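Local coordinates for lipoteichoic acid primase (PDB 4UOP), which is a sulfatase-family protein whose extracellular catalytic domain holds a magnesium ion, at residues B[183-188]-B[193-198]. Numbering follows the deposited sequence.
Sequences DEDVIG and DEVLYN
V195, in the first turn of helix 193-209, packs its CG2 methyl against both E184 and D185, and illustrates how one aliphatic branch can rest on two acidic residues at once, on the CB of D185 and on the CG methylene and carbonyl oxygen of E184. V195 CG2 lies 3.8 Å from D185 CB. The E184 methylene is almost as near, with V195 CG2 at 3.9 Å from E184 CG. The methyl also meets the backbone of segment 183-188, V195 CG2 standing 3.8 Å from E184 O. A chi1 of 71° swings the E184 chain at a slant across the valine, bringing its carboxylate to both methyls, with E184 OE2 4.1 Å from V195 CG1.

The polar side of the contact is bridged by water. D185 OD2 and E194 OE1 are 4.0 Å apart, like charges on carboxylates whose planes are turned 70° from each other. A water donates to each, at 2.7 Å from D185 OD2 and 2.7 Å from E194 OE1, which probably eases their repulsion. D185 OD2 is also hydrogen-bonded to S192 OG, the same hydroxyl that pairs with V195 N at the helix start.

The contact folds a short beta hairpin, antiparallel strands 186-187 and 190-191 with D185 and S192 joined by backbone hydrogen bonds, back on the start of the helix that follows it. F181 of helix 178-181 touches V195, while helix 246-271 packs on I187 through Y256 and on E194 through Q260.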
ATOM      1  N   ASP B 183       7.536 -30.573  -9.409  1.00 50.42           N
ATOM      2  CA  ASP B 183       7.390 -30.453  -7.954  1.00 52.17           C
ATOM      3  C   ASP B 183       8.474 -31.217  -7.191  1.00 50.36           C
ATOM      4  O   ASP B 183       8.299 -31.559  -6.023  1.00 50.76           O
ATOM      5  CB  ASP B 183       5.994 -30.931  -7.543  1.00 56.48           C
ATOM      6  CG  ASP B 183       4.907 -29.938  -7.922  1.00 61.45           C
ATOM      7  OD1 ASP B 183       4.947 -28.792  -7.411  1.00 64.73           O
ATOM      8  OD2 ASP B 183       4.019 -30.305  -8.725  1.00 63.54           O
ATOM      9  N   GLU B 184       9.602 -31.459  -7.848  1.00 49.94           N
ATOM     10  CA  GLU B 184      10.773 -32.028  -7.184  1.00 49.76           C
ATOM     11  C   GLU B 184      11.472 -30.950  -6.349  1.00 46.88           C
ATOM     12  O   GLU B 184      11.446 -29.759  -6.707  1.00 44.52           O
ATOM     13  CB  GLU B 184      11.757 -32.607  -8.212  1.00 51.89           C
ATOM     14  CG  GLU B 184      12.495 -31.558  -9.058  1.00 53.97           C
ATOM     15  CD  GLU B 184      13.600 -32.142  -9.925  1.00 55.54           C
ATOM     16  OE1 GLU B 184      14.070 -33.272  -9.639  1.00 60.16           O
ATOM     17  OE2 GLU B 184      14.000 -31.466 -10.895  1.00 47.80           O
ATOM     18  N   ASP B 185      12.069 -31.379  -5.234  1.00 40.76           N
ATOM     19  CA  ASP B 185      12.963 -30.555  -4.413  1.00 39.04           C
ATOM     20  C   ASP B 185      12.364 -29.194  -4.072  1.00 36.66           C
ATOM     21  O   ASP B 185      12.971 -28.140  -4.314  1.00 34.82           O
ATOM     22  CB  ASP B 185      14.322 -30.401  -5.115  1.00 39.74           C
ATOM     23  CG  ASP B 185      15.427 -29.879  -4.184  1.00 41.54           C
ATOM     24  OD1 ASP B 185      15.391 -30.138  -2.961  1.00 43.38           O
ATOM     25  OD2 ASP B 185      16.349 -29.213  -4.688  1.00 40.06           O
ATOM     26  N   VAL B 186      11.166 -29.233  -3.506  1.00 33.37           N
ATOM     27  CA  VAL B 186      10.486 -28.039  -3.042  1.00 36.22           C
ATOM     28  C   VAL B 186      11.175 -27.507  -1.778  1.00 37.90           C
ATOM     29  O   VAL B 186      11.508 -28.266  -0.860  1.00 37.33           O
ATOM     30  CB  VAL B 186       8.988 -28.312  -2.773  1.00 36.24           C
ATOM     31  CG1 VAL B 186       8.329 -27.126  -2.087  1.00 35.50           C
ATOM     32  CG2 VAL B 186       8.271 -28.645  -4.076  1.00 35.91           C
ATOM     33  N   ILE B 187      11.417 -26.202  -1.765  1.00 37.62           N
ATOM     34  CA  ILE B 187      11.917 -25.497  -0.583  1.00 39.30           C
ATOM     35  C   ILE B 187      10.960 -24.332  -0.385  1.00 41.21           C
ATOM     36  O   ILE B 187      10.763 -23.518  -1.295  1.00 38.59           O
ATOM     37  CB  ILE B 187      13.365 -25.002  -0.766  1.00 39.53           C
ATOM     38  CG1 ILE B 187      14.312 -26.200  -0.807  1.00 38.45           C
ATOM     39  CG2 ILE B 187      13.762 -24.036   0.349  1.00 39.85           C
ATOM     40  CD1 ILE B 187      15.777 -25.845  -0.976  1.00 37.95           C
ATOM     41  N   GLY B 188      10.347 -24.265   0.792  1.00 41.80           N
ATOM     42  CA  GLY B 188       9.239 -23.349   1.004  1.00 43.88           C
ATOM     43  C   GLY B 188       8.021 -23.840   0.241  1.00 45.85           C
ATOM     44  O   GLY B 188       7.537 -24.943   0.496  1.00 51.07           O
ATOM     45  N   ASP B 193      15.876 -23.130  -5.671  1.00 20.25           N
ATOM     46  CA  ASP B 193      16.764 -22.414  -6.583  1.00 20.00           C
ATOM     47  C   ASP B 193      17.628 -23.390  -7.395  1.00 20.75           C
ATOM     48  O   ASP B 193      17.955 -23.100  -8.535  1.00 18.85           O
ATOM     49  CB  ASP B 193      17.686 -21.447  -5.835  1.00 19.60           C
ATOM     50  CG  ASP B 193      16.951 -20.250  -5.239  1.00 19.08           C
ATOM     51  OD1 ASP B 193      15.731 -20.060  -5.465  1.00 19.96           O
ATOM     52  OD2 ASP B 193      17.628 -19.482  -4.529  1.00 19.45           O
ATOM     53  N   GLU B 194      18.028 -24.528  -6.811  1.00 20.71           N
ATOM     54  CA  GLU B 194      18.777 -25.523  -7.578  1.00 22.11           C
ATOM     55  C   GLU B 194      17.985 -25.987  -8.804  1.00 21.35           C
ATOM     56  O   GLU B 194      18.536 -26.111  -9.878  1.00 20.47           O
ATOM     57  CB  GLU B 194      19.168 -26.742  -6.732  1.00 24.56           C
ATOM     58  CG  GLU B 194      20.057 -27.729  -7.478  1.00 27.75           C
ATOM     59  CD  GLU B 194      20.730 -28.755  -6.569  1.00 31.92           C
ATOM     60  OE1 GLU B 194      20.277 -28.948  -5.422  1.00 32.18           O
ATOM     61  OE2 GLU B 194      21.730 -29.371  -7.009  1.00 36.22           O
ATOM     62  N   VAL B 195      16.692 -26.226  -8.634  1.00 20.51           N
ATOM     63  CA  VAL B 195      15.835 -26.661  -9.746  1.00 20.23           C
ATOM     64  C   VAL B 195      15.662 -25.505 -10.756  1.00 19.26           C
ATOM     65  O   VAL B 195      15.670 -25.729 -11.971  1.00 19.76           O
ATOM     66  CB  VAL B 195      14.468 -27.153  -9.230  1.00 20.78           C
ATOM     67  CG1 VAL B 195      13.510 -27.424 -10.373  1.00 20.11           C
ATOM     68  CG2 VAL B 195      14.638 -28.416  -8.374  1.00 21.58           C
ATOM     69  N   LEU B 196      15.526 -24.280 -10.246  1.00 18.86           N
ATOM     70  CA  LEU B 196      15.424 -23.089 -11.104  1.00 18.77           C
ATOM     71  C   LEU B 196      16.590 -23.051 -12.071  1.00 18.45           C
ATOM     72  O   LEU B 196      16.399 -23.015 -13.303  1.00 18.61           O
ATOM     73  CB  LEU B 196      15.390 -21.806 -10.256  1.00 18.38           C
ATOM     74  CG  LEU B 196      15.547 -20.477 -11.004  1.00 18.52           C
ATOM     75  CD1 LEU B 196      14.322 -20.223 -11.868  1.00 19.18           C
ATOM     76  CD2 LEU B 196      15.769 -19.353 -10.017  1.00 19.20           C
ATOM     77  N   TYR B 197      17.805 -23.134 -11.529  1.00 19.11           N
ATOM     78  CA  TYR B 197      18.993 -22.989 -12.355  1.00 20.05           C
ATOM     79  C   TYR B 197      19.236 -24.209 -13.251  1.00 20.23           C
ATOM     80  O   TYR B 197      19.631 -24.073 -14.411  1.00 19.07           O
ATOM     81  CB  TYR B 197      20.221 -22.704 -11.496  1.00 19.79           C
ATOM     82  CG  TYR B 197      20.124 -21.424 -10.695  1.00 18.96           C
ATOM     83  CD1 TYR B 197      19.786 -20.215 -11.315  1.00 18.34           C
ATOM     84  CD2 TYR B 197      20.374 -21.408  -9.334  1.00 17.89           C
ATOM     85  CE1 TYR B 197      19.680 -19.047 -10.583  1.00 18.16           C
ATOM     86  CE2 TYR B 197      20.295 -20.241  -8.596  1.00 17.92           C
ATOM     87  CZ  TYR B 197      19.933 -19.047  -9.226  1.00 18.52           C
ATOM     88  OH  TYR B 197      19.822 -17.883  -8.484  1.00 18.55           O
ATOM     89  N   ASN B 198      19.010 -25.401 -12.709  1.00 21.37           N
ATOM     90  CA  ASN B 198      19.220 -26.627 -13.478  1.00 22.67           C
ATOM     91  C   ASN B 198      18.261 -26.810 -14.649  1.00 20.95           C
ATOM     92  O   ASN B 198      18.635 -27.374 -15.661  1.00 20.89           O
ATOM     93  CB  ASN B 198      19.174 -27.854 -12.563  1.00 24.89           C
ATOM     94  CG  ASN B 198      20.456 -28.043 -11.786  1.00 28.55           C
ATOM     95  OD1 ASN B 198      21.496 -27.508 -12.150  1.00 31.76           O
ATOM     96  ND2 ASN B 198      20.392 -28.826 -10.718  1.00 30.79           N
TER
HETATM   97  O   HOH W   1      18.554 -28.050  -3.563  1.00 30.04           O